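Local coordinates for protein YibA (Escherichia coli, PDB 1OYZ), which is of unknown function, with an oxidoreductase role only tentatively suggested, and is built as an all-helical chain containing HEAT repeats, at residues 111-116 with 148-153; 103-108 with 139-144; 245-250 with 274-279; 230-235 with 255-260. All coordinates share one frame; numbering follows the deposited sequence.

How the contacts relate
Contacts 1 and 2 join the same two helices, 105-121 and 142-153. Contact 2 lies at the surface where both helices begin and relies on a salt bridge and helix caps, while contact 1, one to two turns further along, is buried and held by van der Waals packing of mainly apolar groups, without polar bonds; the two meet where Ile112 touches Val144. Contacts 3 and 4 sit across the chain's centre from contact 2, in the C-terminal helices. Contact 4 is largely a leucine and methionine core between helices 225-232 and 254-261. Contact 3, partly buried, joins helices 239-248 and 268-277 through one leucine and a lysine–glutamate pair. Leu257 meets Leu277 and Ile274, and Leu232 meets Ala245.

Contact 1: 111-116 with 148-153; sequences AIESTA and TAFAIS
Ala116 makes the close fit here: its CB lies 3.6 Å from Phe150 CE2 and 4.1 Å from Ala151 CA. With only methyls at Ala116 and Ala151, the backbones come together to 5.1 Å between the CA atoms of these two residues, against 6.6 Å between Ile112 CA and Thr148 CA one turn earlier. The short segments run nearly parallel, at 9°, their axes 8.7 Å apart at closest.

Ile112 fills that wider spacing with both branches. Its CG2 meets Ala151 CB at 3.9 Å, while CD1 comes 3.8 Å from Thr148 OG1. This is packing of a methyl on oxygen; the hydroxyl's own hydrogen bonds go to Val144 O and Thr136 OG1. Helices 126-136 and 88-101 close off this buried side, touching Ile112 through Thr136 and Ala99.

Phe150 has CG anti to the backbone N (chi1 172°), which swings the CD2–CE2 side of its ring across to pack tightly on Ala116. Only its approach to Glu113, where the contact is partly open to solvent, is loose. Both partners come in obliquely. Glu113 offers only its aliphatic part, CG standing 4.1 Å from Phe150 CD2, and its carboxylate is turned 72° from the ring plane.

Near-parallel helices packed side by side are consistent with the stacking in an alpha-solenoid of HEAT type; 148-153 lies in sequence assigned to that family.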
loop_
_atom_site.group_PDB
_atom_site.type_symbol
_atom_site.label_atom_id
_atom_site.label_comp_id
_atom_site.label_asym_id
_atom_site.label_seq_id
_atom_site.Cartn_x
_atom_site.Cartn_y
_atom_site.Cartn_z
ATOM N N ALA A 111 -5.434 -12.181 5.356
ATOM C CA ALA A 111 -5.154 -13.261 4.413
ATOM C C ALA A 111 -4.739 -12.727 3.056
ATOM O O ALA A 111 -3.780 -13.234 2.468
ATOM C CB ALA A 111 -6.360 -14.196 4.286
ATOM N N ILE A 112 -5.453 -11.720 2.546
ATOM C CA ILE A 112 -5.095 -11.115 1.260
ATOM C C ILE A 112 -3.663 -10.538 1.387
ATOM O O ILE A 112 -2.838 -10.725 0.510
ATOM C CB ILE A 112 -6.095 -9.951 0.873
ATOM C CG1 ILE A 112 -7.513 -10.497 0.591
ATOM C CG2 ILE A 112 -5.620 -9.226 -0.371
ATOM C CD1 ILE A 112 -8.587 -9.367 0.547
ATOM N N GLU A 113 -3.362 -9.844 2.488
ATOM C CA GLU A 113 -1.998 -9.318 2.651
ATOM C C GLU A 113 -0.982 -10.477 2.670
ATOM O O GLU A 113 0.098 -10.373 2.073
ATOM C CB GLU A 113 -1.895 -8.467 3.928
ATOM C CG GLU A 113 -2.565 -7.095 3.747
ATOM C CD GLU A 113 -3.149 -6.502 5.027
ATOM O OE1 GLU A 113 -2.922 -7.055 6.127
ATOM O OE2 GLU A 113 -3.841 -5.465 4.931
ATOM N N SER A 114 -1.332 -11.590 3.330
ATOM C CA SER A 114 -0.433 -12.745 3.342
ATOM C C SER A 114 -0.304 -13.390 1.945
ATOM O O SER A 114 0.799 -13.827 1.583
ATOM C CB SER A 114 -0.883 -13.779 4.398
ATOM O OG SER A 114 -0.728 -13.280 5.730
ATOM N N THR A 115 -1.373 -13.449 1.124
ATOM C CA THR A 115 -1.189 -14.057 -0.213
ATOM C C THR A 115 -0.244 -13.160 -1.035
ATOM O O THR A 115 0.475 -13.646 -1.926
ATOM C CB THR A 115 -2.514 -14.245 -1.082
ATOM O OG1 THR A 115 -3.111 -12.967 -1.337
ATOM C CG2 THR A 115 -3.541 -15.200 -0.407
ATOM N N ALA A 116 -0.246 -11.861 -0.736
ATOM C CA ALA A 116 0.612 -10.899 -1.438
ATOM C C ALA A 116 2.071 -11.199 -1.059
ATOM O O ALA A 116 2.942 -11.289 -1.925
ATOM C CB ALA A 116 0.238 -9.454 -1.034
ATOM N N THR A 148 -6.648 -5.286 -0.746
ATOM C CA THR A 148 -6.662 -5.686 -2.152
ATOM C C THR A 148 -5.792 -4.705 -2.920
ATOM O O THR A 148 -5.055 -5.089 -3.848
ATOM C CB THR A 148 -8.106 -5.671 -2.756
ATOM O OG1 THR A 148 -8.960 -6.529 -1.984
ATOM C CG2 THR A 148 -8.100 -6.171 -4.199
ATOM N N ALA A 149 -5.857 -3.432 -2.545
ATOM C CA ALA A 149 -5.028 -2.449 -3.257
ATOM C C ALA A 149 -3.551 -2.845 -3.128
ATOM O O ALA A 149 -2.801 -2.866 -4.108
ATOM C CB ALA A 149 -5.268 -1.037 -2.686
ATOM N N PHE A 150 -3.142 -3.166 -1.909
ATOM C CA PHE A 150 -1.767 -3.587 -1.661
ATOM C C PHE A 150 -1.397 -4.774 -2.528
ATOM O O PHE A 150 -0.350 -4.806 -3.176
ATOM C CB PHE A 150 -1.604 -3.985 -0.199
ATOM C CG PHE A 150 -0.284 -4.610 0.103
ATOM C CD1 PHE A 150 0.902 -3.924 -0.168
ATOM C CD2 PHE A 150 -0.217 -5.888 0.627
ATOM C CE1 PHE A 150 2.132 -4.508 0.077
ATOM C CE2 PHE A 150 1.005 -6.479 0.873
ATOM C CZ PHE A 150 2.184 -5.787 0.597
ATOM N N ALA A 151 -2.274 -5.770 -2.516
ATOM C CA ALA A 151 -2.057 -6.976 -3.287
ATOM C C ALA A 151 -1.766 -6.678 -4.746
ATOM O O ALA A 151 -0.749 -7.107 -5.289
ATOM C CB ALA A 151 -3.275 -7.876 -3.196
ATOM N N ILE A 152 -2.677 -5.948 -5.379
ATOM C CA ILE A 152 -2.536 -5.622 -6.790
ATOM C C ILE A 152 -1.183 -4.978 -7.079
ATOM O O ILE A 152 -0.499 -5.358 -8.020
ATOM C CB ILE A 152 -3.706 -4.701 -7.257
ATOM C CG1 ILE A 152 -5.041 -5.482 -7.210
ATOM C CG2 ILE A 152 -3.452 -4.205 -8.664
ATOM C CD1 ILE A 152 -6.305 -4.646 -7.487
ATOM N N SER A 153 -0.786 -4.032 -6.245
ATOM C CA SER A 153 0.479 -3.354 -6.439
ATOM C C SER A 153 1.638 -4.343 -6.491
ATOM O O SER A 153 2.662 -4.086 -7.119
ATOM C CB SER A 153 0.706 -2.330 -5.331
ATOM O OG SER A 153 0.961 -2.958 -4.106
#

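Contact 2: 103-108 with 139-144; sequences KSACVR and DKSTNV
Ala105 and Ser141 face each other at the beginnings of two helices, their CA atoms 6.3 Å apart. Arg108 CA and Val144 CA, one turn on, are again 6.3 Å apart, so the chains keep an even spacing.

A serine N-cap starts each helix. Ser104 OG accepts from Val107 N at 3.1 Å, almost straight, whereas Ser141 OG takes a weaker bond from Val144 N at 3.4 Å. Two helices beginning alongside each other fit a HEAT-type stack, and 139-144 belongs to the sequence range of that family.

Arg108 grips Asp139 side-on. Arg108 NE donates to Asp139 OD2 at 2.9 Å, tilted out of the carboxylate plane, and Arg108 NH2 to Asp139 OD1 at 3.0 Å on the syn lone pair, at a nearly linear 164°. The guanidinium and carboxylate planes are only 15° apart. A bend at chi3 (-56°) folds the arginine back so that the CA of Ala105 lies above one guanidinium face, toward its rim; NH1 bonds to Asp102 O. The anti lone pair of Asp139 OD1 takes Ser141 N at 2.7 Å, an Asx turn that helps fix the carboxylate. Nearer the backbone, Val144 CG2 packs 3.7 Å from Arg108 CB, and the methyl of Ala105 rests on Ser141 CB and OG.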
loop_
_atom_site.group_PDB
_atom_site.type_symbol
_atom_site.label_atom_id
_atom_site.label_comp_id
_atom_site.label_asym_id
_atom_site.label_seq_id
_atom_site.Cartn_x
_atom_site.Cartn_y
_atom_site.Cartn_z
ATOM N N LYS A 103 -15.607 -15.537 7.298
ATOM C CA LYS A 103 -16.683 -14.721 7.810
ATOM C C LYS A 103 -16.224 -13.456 8.509
ATOM O O LYS A 103 -17.035 -12.580 8.775
ATOM C CB LYS A 103 -17.561 -15.537 8.756
ATOM C CG LYS A 103 -18.471 -16.546 8.053
ATOM C CD LYS A 103 -19.789 -16.709 8.846
ATOM C CE LYS A 103 -20.827 -17.588 8.125
ATOM N NZ LYS A 103 -22.151 -17.589 8.817
ATOM N N SER A 104 -14.940 -13.345 8.822
ATOM C CA SER A 104 -14.457 -12.139 9.481
ATOM C C SER A 104 -13.722 -11.270 8.458
ATOM O O SER A 104 -12.805 -11.733 7.792
ATOM C CB SER A 104 -13.517 -12.496 10.638
ATOM O OG SER A 104 -12.596 -11.442 10.884
ATOM N N ALA A 105 -14.131 -10.012 8.332
ATOM C CA ALA A 105 -13.489 -9.137 7.389
ATOM C C ALA A 105 -12.020 -8.952 7.822
ATOM O O ALA A 105 -11.123 -8.848 6.971
ATOM C CB ALA A 105 -14.242 -7.786 7.312
ATOM N N CYS A 106 -11.759 -8.935 9.131
ATOM C CA CYS A 106 -10.379 -8.800 9.614
ATOM C C CYS A 106 -9.539 -9.913 9.038
ATOM O O CYS A 106 -8.479 -9.672 8.446
ATOM C CB CYS A 106 -10.314 -8.853 11.137
ATOM S SG CYS A 106 -10.975 -7.375 11.843
ATOM N N VAL A 107 -10.017 -11.145 9.205
ATOM C CA VAL A 107 -9.311 -12.284 8.661
ATOM C C VAL A 107 -9.092 -12.161 7.157
ATOM O O VAL A 107 -7.976 -12.382 6.674
ATOM C CB VAL A 107 -10.050 -13.632 8.957
ATOM C CG1 VAL A 107 -9.328 -14.792 8.291
ATOM C CG2 VAL A 107 -10.121 -13.872 10.463
ATOM N N ARG A 108 -10.138 -11.778 6.414
ATOM C CA ARG A 108 -10.028 -11.675 4.964
ATOM C C ARG A 108 -8.919 -10.711 4.571
ATOM O O ARG A 108 -8.098 -11.044 3.726
ATOM C CB ARG A 108 -11.386 -11.265 4.340
ATOM C CG ARG A 108 -12.488 -12.339 4.461
ATOM C CD ARG A 108 -13.643 -12.167 3.436
ATOM N NE ARG A 108 -14.290 -10.849 3.495
ATOM C CZ ARG A 108 -15.096 -10.453 4.481
ATOM N NH1 ARG A 108 -15.363 -11.277 5.489
ATOM N NH2 ARG A 108 -15.622 -9.225 4.465
ATOM N N ASP A 139 -15.205 -6.275 -2.216
ATOM C CA ASP A 139 -15.686 -6.636 -0.882
ATOM C C ASP A 139 -16.348 -5.443 -0.200
ATOM O O ASP A 139 -15.987 -4.290 -0.444
ATOM C CB ASP A 139 -14.534 -7.104 0.003
ATOM C CG ASP A 139 -15.011 -7.873 1.229
ATOM O OD1 ASP A 139 -15.548 -7.279 2.178
ATOM O OD2 ASP A 139 -14.853 -9.099 1.233
ATOM N N LYS A 140 -17.286 -5.730 0.691
ATOM C CA LYS A 140 -18.001 -4.684 1.386
ATOM C C LYS A 140 -17.128 -4.047 2.441
ATOM O O LYS A 140 -17.381 -2.920 2.857
ATOM C CB LYS A 140 -19.269 -5.252 2.017
ATOM C CG LYS A 140 -20.432 -4.278 2.060
ATOM C CD LYS A 140 -20.248 -3.228 3.142
ATOM C CE LYS A 140 -21.574 -2.581 3.548
ATOM N NZ LYS A 140 -21.465 -1.929 4.901
ATOM N N SER A 141 -16.093 -4.764 2.878
ATOM C CA SER A 141 -15.193 -4.228 3.888
ATOM C C SER A 141 -14.084 -3.366 3.293
ATOM O O SER A 141 -13.408 -3.774 2.348
ATOM C CB SER A 141 -14.551 -5.355 4.684
ATOM O OG SER A 141 -13.470 -4.847 5.465
ATOM N N THR A 142 -13.891 -2.183 3.869
ATOM C CA THR A 142 -12.850 -1.271 3.416
ATOM C C THR A 142 -11.481 -1.860 3.694
ATOM O O THR A 142 -10.564 -1.729 2.888
ATOM C CB THR A 142 -12.930 0.091 4.138
ATOM O OG1 THR A 142 -12.985 -0.131 5.553
ATOM C CG2 THR A 142 -14.148 0.854 3.707
ATOM N N ASN A 143 -11.334 -2.499 4.844
ATOM C CA ASN A 143 -10.047 -3.103 5.178
ATOM C C ASN A 143 -9.680 -4.083 4.080
ATOM O O ASN A 143 -8.521 -4.122 3.632
ATOM C CB ASN A 143 -10.130 -3.837 6.502
ATOM C CG ASN A 143 -10.725 -2.977 7.594
ATOM O OD1 ASN A 143 -10.116 -2.781 8.644
ATOM N ND2 ASN A 143 -11.929 -2.452 7.350
ATOM N N VAL A 144 -10.668 -4.858 3.625
ATOM C CA VAL A 144 -10.424 -5.834 2.568
ATOM C C VAL A 144 -10.062 -5.170 1.264
ATOM O O VAL A 144 -9.103 -5.571 0.607
ATOM C CB VAL A 144 -11.652 -6.755 2.322
ATOM C CG1 VAL A 144 -11.451 -7.532 1.034
ATOM C CG2 VAL A 144 -11.848 -7.726 3.513
#

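Contact 3: 245-250 with 274-279; sequences AGELGD and IDKLKR
Lys276 is the first residue of 274-279 to meet the other helix, at Gly246. The two CA atoms are 5.6 Å apart, and Lys276 CB lies 3.7 Å from Gly246 O. Because Gly246 has no side chain, the extended lysine can pass close across its backbone. The lysine then reaches the charged group of Glu247, Lys276 NZ bonding to Glu247 OE2 at 3.3 Å on the lone pair away from the other oxygen. Glu247 starts out pointing away from the second segment, but a bend at chi2 (-64°) brings its carboxylate back round to the lysine. At this length the bond is modest, and Lys276 NZ has a further carboxylate partner in Glu243. The ammonium is thus shared by Glu247 and Glu243, one turn apart on helix 239-248.

Next comes Leu277, which has the largest share of the contact and reaches the place where the first helix ends. Gly249 leaves helical geometry there with a positive phi of 71°, and its CA comes 5.2 Å from the CA of Leu277. Leu277 CD2 packs 3.4 Å from Gly249 CA and 3.5 Å from Asp250 N, and also lies 3.9 Å from Ala245 O. Leu277 CD1 lies 3.8 Å from Asp250 O. The leucine thus packs on the backbone of the turn.

Around the pair, helix 254-261 packs against Leu277 through Leu254 and Leu257, and helix 225-232 lies against Ala245 through Leu232. Helix 206-218 touches Glu247 through Tyr218, and Lys251 NZ bonds to Leu277 O.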
loop_
_atom_site.group_PDB
_atom_site.type_symbol
_atom_site.label_atom_id
_atom_site.label_comp_id
_atom_site.label_asym_id
_atom_site.label_seq_id
_atom_site.Cartn_x
_atom_site.Cartn_y
_atom_site.Cartn_z
ATOM N N ALA A 245 5.166 20.680 -11.208
ATOM C CA ALA A 245 5.189 21.860 -12.042
ATOM C C ALA A 245 6.275 21.722 -13.122
ATOM O O ALA A 245 6.057 22.090 -14.286
ATOM C CB ALA A 245 5.405 23.117 -11.183
ATOM N N GLY A 246 7.432 21.156 -12.769
ATOM C CA GLY A 246 8.501 20.995 -13.751
ATOM C C GLY A 246 8.202 19.862 -14.720
ATOM O O GLY A 246 8.531 19.923 -15.911
ATOM N N GLU A 247 7.570 18.818 -14.203
ATOM C CA GLU A 247 7.210 17.670 -15.009
ATOM C C GLU A 247 6.116 17.976 -16.045
ATOM O O GLU A 247 6.178 17.470 -17.155
ATOM C CB GLU A 247 6.760 16.519 -14.101
ATOM C CG GLU A 247 7.894 15.809 -13.383
ATOM C CD GLU A 247 8.834 15.112 -14.352
ATOM O OE1 GLU A 247 8.323 14.375 -15.245
ATOM O OE2 GLU A 247 10.081 15.297 -14.223
ATOM N N LEU A 248 5.128 18.791 -15.682
ATOM C CA LEU A 248 4.033 19.128 -16.595
ATOM C C LEU A 248 4.528 19.668 -17.946
ATOM O O LEU A 248 3.917 19.405 -18.980
ATOM C CB LEU A 248 3.095 20.149 -15.957
ATOM C CG LEU A 248 1.940 20.654 -16.846
ATOM C CD1 LEU A 248 0.984 19.488 -17.187
ATOM C CD2 LEU A 248 1.196 21.751 -16.097
ATOM N N GLY A 249 5.640 20.405 -17.941
ATOM C CA GLY A 249 6.196 20.932 -19.191
ATOM C C GLY A 249 5.420 22.060 -19.882
ATOM O O GLY A 249 5.507 22.255 -21.105
ATOM N N ASP A 250 4.667 22.803 -19.082
ATOM C CA ASP A 250 3.853 23.917 -19.561
ATOM C C ASP A 250 4.498 25.233 -19.064
ATOM O O ASP A 250 4.529 25.510 -17.854
ATOM C CB ASP A 250 2.438 23.745 -19.012
ATOM C CG ASP A 250 1.457 24.764 -19.570
ATOM O OD1 ASP A 250 0.310 24.346 -19.844
ATOM O OD2 ASP A 250 1.813 25.963 -19.711
ATOM N N ILE A 274 12.276 24.876 -13.149
ATOM C CA ILE A 274 12.469 25.886 -14.181
ATOM C C ILE A 274 13.360 25.406 -15.327
ATOM O O ILE A 274 13.101 25.707 -16.501
ATOM C CB ILE A 274 13.059 27.158 -13.593
ATOM C CG1 ILE A 274 12.070 27.750 -12.583
ATOM C CG2 ILE A 274 13.398 28.125 -14.720
ATOM C CD1 ILE A 274 12.484 29.071 -12.010
ATOM N N ASP A 275 14.399 24.653 -14.990
ATOM C CA ASP A 275 15.325 24.132 -15.994
ATOM C C ASP A 275 14.637 23.169 -16.934
ATOM O O ASP A 275 14.928 23.150 -18.129
ATOM C CB ASP A 275 16.501 23.436 -15.313
ATOM C CG ASP A 275 17.328 24.398 -14.492
ATOM O OD1 ASP A 275 17.621 25.485 -15.028
ATOM O OD2 ASP A 275 17.684 24.088 -13.326
ATOM N N LYS A 276 13.734 22.366 -16.377
ATOM C CA LYS A 276 12.979 21.398 -17.171
ATOM C C LYS A 276 12.030 22.084 -18.151
ATOM O O LYS A 276 11.887 21.653 -19.292
ATOM C CB LYS A 276 12.161 20.481 -16.262
ATOM C CG LYS A 276 12.995 19.587 -15.385
ATOM C CD LYS A 276 12.115 18.679 -14.551
ATOM C CE LYS A 276 12.896 18.090 -13.387
ATOM N NZ LYS A 276 12.038 17.274 -12.473
ATOM N N LEU A 277 11.383 23.150 -17.689
ATOM C CA LEU A 277 10.448 23.894 -18.514
ATOM C C LEU A 277 11.131 24.564 -19.683
ATOM O O LEU A 277 10.683 24.453 -20.828
ATOM C CB LEU A 277 9.715 24.953 -17.681
ATOM C CG LEU A 277 8.650 24.404 -16.735
ATOM C CD1 LEU A 277 7.878 25.531 -16.048
ATOM C CD2 LEU A 277 7.712 23.547 -17.550
ATOM N N LYS A 278 12.223 25.261 -19.392
ATOM C CA LYS A 278 12.955 25.964 -20.426
ATOM C C LYS A 278 13.439 25.023 -21.505
ATOM O O LYS A 278 13.852 25.465 -22.568
ATOM C CB LYS A 278 14.110 26.732 -19.811
ATOM C CG LYS A 278 13.650 27.964 -19.083
ATOM C CD LYS A 278 14.829 28.663 -18.476
ATOM C CE LYS A 278 14.464 30.015 -17.904
ATOM N NZ LYS A 278 15.690 30.632 -17.294
ATOM N N ARG A 279 13.374 23.725 -21.228
ATOM C CA ARG A 279 13.782 22.725 -22.200
ATOM C C ARG A 279 12.593 22.347 -23.079
ATOM O O ARG A 279 11.439 22.395 -22.638
ATOM C CB ARG A 279 14.342 21.481 -21.504
ATOM C CG ARG A 279 15.814 21.602 -21.149
ATOM C CD ARG A 279 16.457 20.236 -20.899
ATOM N NE ARG A 279 16.552 19.901 -19.481
ATOM C CZ ARG A 279 15.605 19.287 -18.779
ATOM N NH1 ARG A 279 14.467 18.921 -19.362
ATOM N NH2 ARG A 279 15.801 19.039 -17.488
#

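Contact 4: 230-235 with 255-260; sequences DELKKN and PVLDTM
A turn at chi3 of -112° bends the end of Met260, modelled as selenomethionine, so that its CE and SE lie against Leu232. Leu232 itself has CG anti to the carbonyl carbon (chi1 -66°), which sends its branches toward 255-260. The two side chains cross at about a right angle, the methionine end lying over the leucine rather than alongside it. Met260 CE is 3.7 Å from Leu232 CB, and Met260 SE sits 3.8 Å from Leu232 CD2. Met260 SE also approaches the backbone, at 3.7 Å from Leu232 O, so the methionine spans the leucine from carbonyl to methyls.

The leucine methyls spread over two more residues. CD1 of Leu232 lies 4.3 Å from Val256 CG2, and CD2 of Leu232 is 4.4 Å from Leu257 CD2, both looser than the methionine contact. The nearest backbones, at the CA atoms of Leu232 and Val256, stay 7.5 Å apart, leaving the side chains to fill the gap. Toward solvent, Lys233 lays its aliphatic chain beside Val256, with Lys233 CE 4.3 Å from Val256 CG1.

Elsewhere on 230-235, facing away from this apolar patch, Lys234 NZ bonds to Glu231 OE1 at 2.9 Å, 28° out of the carboxylate plane. Arg209 also pairs with that oxygen.

Helix 239-248 covers Leu232 through Ile241, Ile242 and Ala245, and helix 268-277 covers Leu257 and Met260. Apolar side chains shared among four successive helices are consistent with the layered core of an alpha-solenoid such as a HEAT-repeat protein.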
loop_
_atom_site.group_PDB
_atom_site.type_symbol
_atom_site.label_atom_id
_atom_site.label_comp_id
_atom_site.label_asym_id
_atom_site.label_seq_id
_atom_site.Cartn_x
_atom_site.Cartn_y
_atom_site.Cartn_z
ATOM N N ASP A 230 -2.727 27.341 -8.139
ATOM C CA ASP A 230 -3.142 27.696 -6.789
ATOM C C ASP A 230 -2.210 27.173 -5.698
ATOM O O ASP A 230 -1.962 27.859 -4.711
ATOM C CB ASP A 230 -4.540 27.173 -6.479
ATOM C CG ASP A 230 -5.600 27.784 -7.358
ATOM O OD1 ASP A 230 -6.738 27.263 -7.330
ATOM O OD2 ASP A 230 -5.297 28.773 -8.064
ATOM N N GLU A 231 -1.731 25.946 -5.874
ATOM C CA GLU A 231 -0.867 25.308 -4.902
ATOM C C GLU A 231 0.480 25.985 -4.837
ATOM O O GLU A 231 1.054 26.135 -3.753
ATOM C CB GLU A 231 -0.691 23.836 -5.255
ATOM C CG GLU A 231 -1.942 23.059 -5.005
ATOM C CD GLU A 231 -2.321 23.054 -3.546
ATOM O OE1 GLU A 231 -3.531 23.065 -3.246
ATOM O OE2 GLU A 231 -1.403 23.046 -2.693
ATOM N N LEU A 232 1.001 26.399 -5.988
ATOM C CA LEU A 232 2.296 27.051 -5.961
ATOM C C LEU A 232 2.217 28.422 -5.318
ATOM O O LEU A 232 3.236 28.958 -4.930
ATOM C CB LEU A 232 2.886 27.160 -7.380
ATOM C CG LEU A 232 3.251 25.839 -8.071
ATOM C CD1 LEU A 232 3.321 26.033 -9.589
ATOM C CD2 LEU A 232 4.597 25.337 -7.520
ATOM N N LYS A 233 1.025 28.989 -5.163
ATOM C CA LYS A 233 0.957 30.332 -4.568
ATOM C C LYS A 233 0.815 30.344 -3.054
ATOM O O LYS A 233 0.775 31.400 -2.426
ATOM C CB LYS A 233 -0.179 31.144 -5.197
ATOM C CG LYS A 233 0.048 31.433 -6.670
ATOM C CD LYS A 233 -1.070 32.281 -7.227
ATOM C CE LYS A 233 -0.735 32.814 -8.614
ATOM N NZ LYS A 233 -1.716 33.884 -8.988
ATOM N N LYS A 234 0.754 29.167 -2.459
ATOM C CA LYS A 234 0.617 29.104 -1.023
ATOM C C LYS A 234 1.897 29.525 -0.300
ATOM O O LYS A 234 2.993 29.527 -0.869
ATOM C CB LYS A 234 0.181 27.698 -0.625
ATOM C CG LYS A 234 -1.218 27.377 -1.166
ATOM C CD LYS A 234 -1.695 25.999 -0.752
ATOM C CE LYS A 234 -3.162 25.796 -1.074
ATOM N NZ LYS A 234 -3.597 24.421 -0.689
ATOM N N ASN A 235 1.725 29.911 0.953
ATOM C CA ASN A 235 2.817 30.337 1.805
ATOM C C ASN A 235 3.704 29.117 2.094
ATOM O O ASN A 235 4.932 29.204 2.104
ATOM C CB ASN A 235 2.244 30.899 3.095
ATOM C CG ASN A 235 3.149 31.906 3.720
ATOM O OD1 ASN A 235 3.335 33.002 3.180
ATOM N ND2 ASN A 235 3.734 31.555 4.868
ATOM N N PRO A 255 6.550 32.097 -14.883
ATOM C CA PRO A 255 6.475 33.336 -14.103
ATOM C C PRO A 255 6.404 33.125 -12.595
ATOM O O PRO A 255 7.205 33.690 -11.847
ATOM C CB PRO A 255 5.220 34.008 -14.659
ATOM C CG PRO A 255 5.221 33.543 -16.100
ATOM C CD PRO A 255 5.477 32.068 -15.897
ATOM N N VAL A 256 5.456 32.294 -12.161
ATOM C CA VAL A 256 5.267 32.020 -10.752
ATOM C C VAL A 256 6.473 31.322 -10.149
ATOM O O VAL A 256 6.820 31.572 -9.006
ATOM C CB VAL A 256 4.014 31.141 -10.515
ATOM C CG1 VAL A 256 2.772 31.879 -10.955
ATOM C CG2 VAL A 256 4.134 29.840 -11.295
ATOM N N LEU A 257 7.099 30.432 -10.912
ATOM C CA LEU A 257 8.270 29.722 -10.406
ATOM C C LEU A 257 9.359 30.757 -10.174
ATOM O O LEU A 257 9.995 30.794 -9.113
ATOM C CB LEU A 257 8.754 28.655 -11.404
ATOM C CG LEU A 257 7.878 27.401 -11.561
ATOM C CD1 LEU A 257 8.465 26.515 -12.648
ATOM C CD2 LEU A 257 7.752 26.621 -10.243
ATOM N N ASP A 258 9.552 31.620 -11.158
ATOM C CA ASP A 258 10.568 32.649 -11.037
ATOM C C ASP A 258 10.351 33.434 -9.733
ATOM O O ASP A 258 11.275 33.634 -8.949
ATOM C CB ASP A 258 10.496 33.570 -12.250
ATOM C CG ASP A 258 11.580 34.602 -12.236
ATOM O OD1 ASP A 258 11.252 35.799 -12.056
ATOM O OD2 ASP A 258 12.756 34.194 -12.385
ATOM N N THR A 259 9.116 33.863 -9.515
ATOM C CA THR A 259 8.726 34.597 -8.315
ATOM C C THR A 259 9.089 33.859 -7.008
ATOM O O THR A 259 9.490 34.481 -6.014
ATOM C CB THR A 259 7.193 34.816 -8.290
ATOM O OG1 THR A 259 6.825 35.740 -9.318
ATOM C CG2 THR A 259 6.747 35.350 -6.956
HETATM N N MSE A 260 8.907 32.539 -7.018
HETATM C CA MSE A 260 9.156 31.698 -5.841
HETATM C C MSE A 260 10.636 31.615 -5.485
HETATM O O MSE A 260 10.996 31.435 -4.312
HETATM C CB MSE A 260 8.594 30.297 -6.075
HETATM C CG MSE A 260 7.084 30.306 -6.313
HETATM SE SE MSE A 260 6.447 28.535 -6.749
HETATM C CE MSE A 260 5.927 28.775 -8.607
#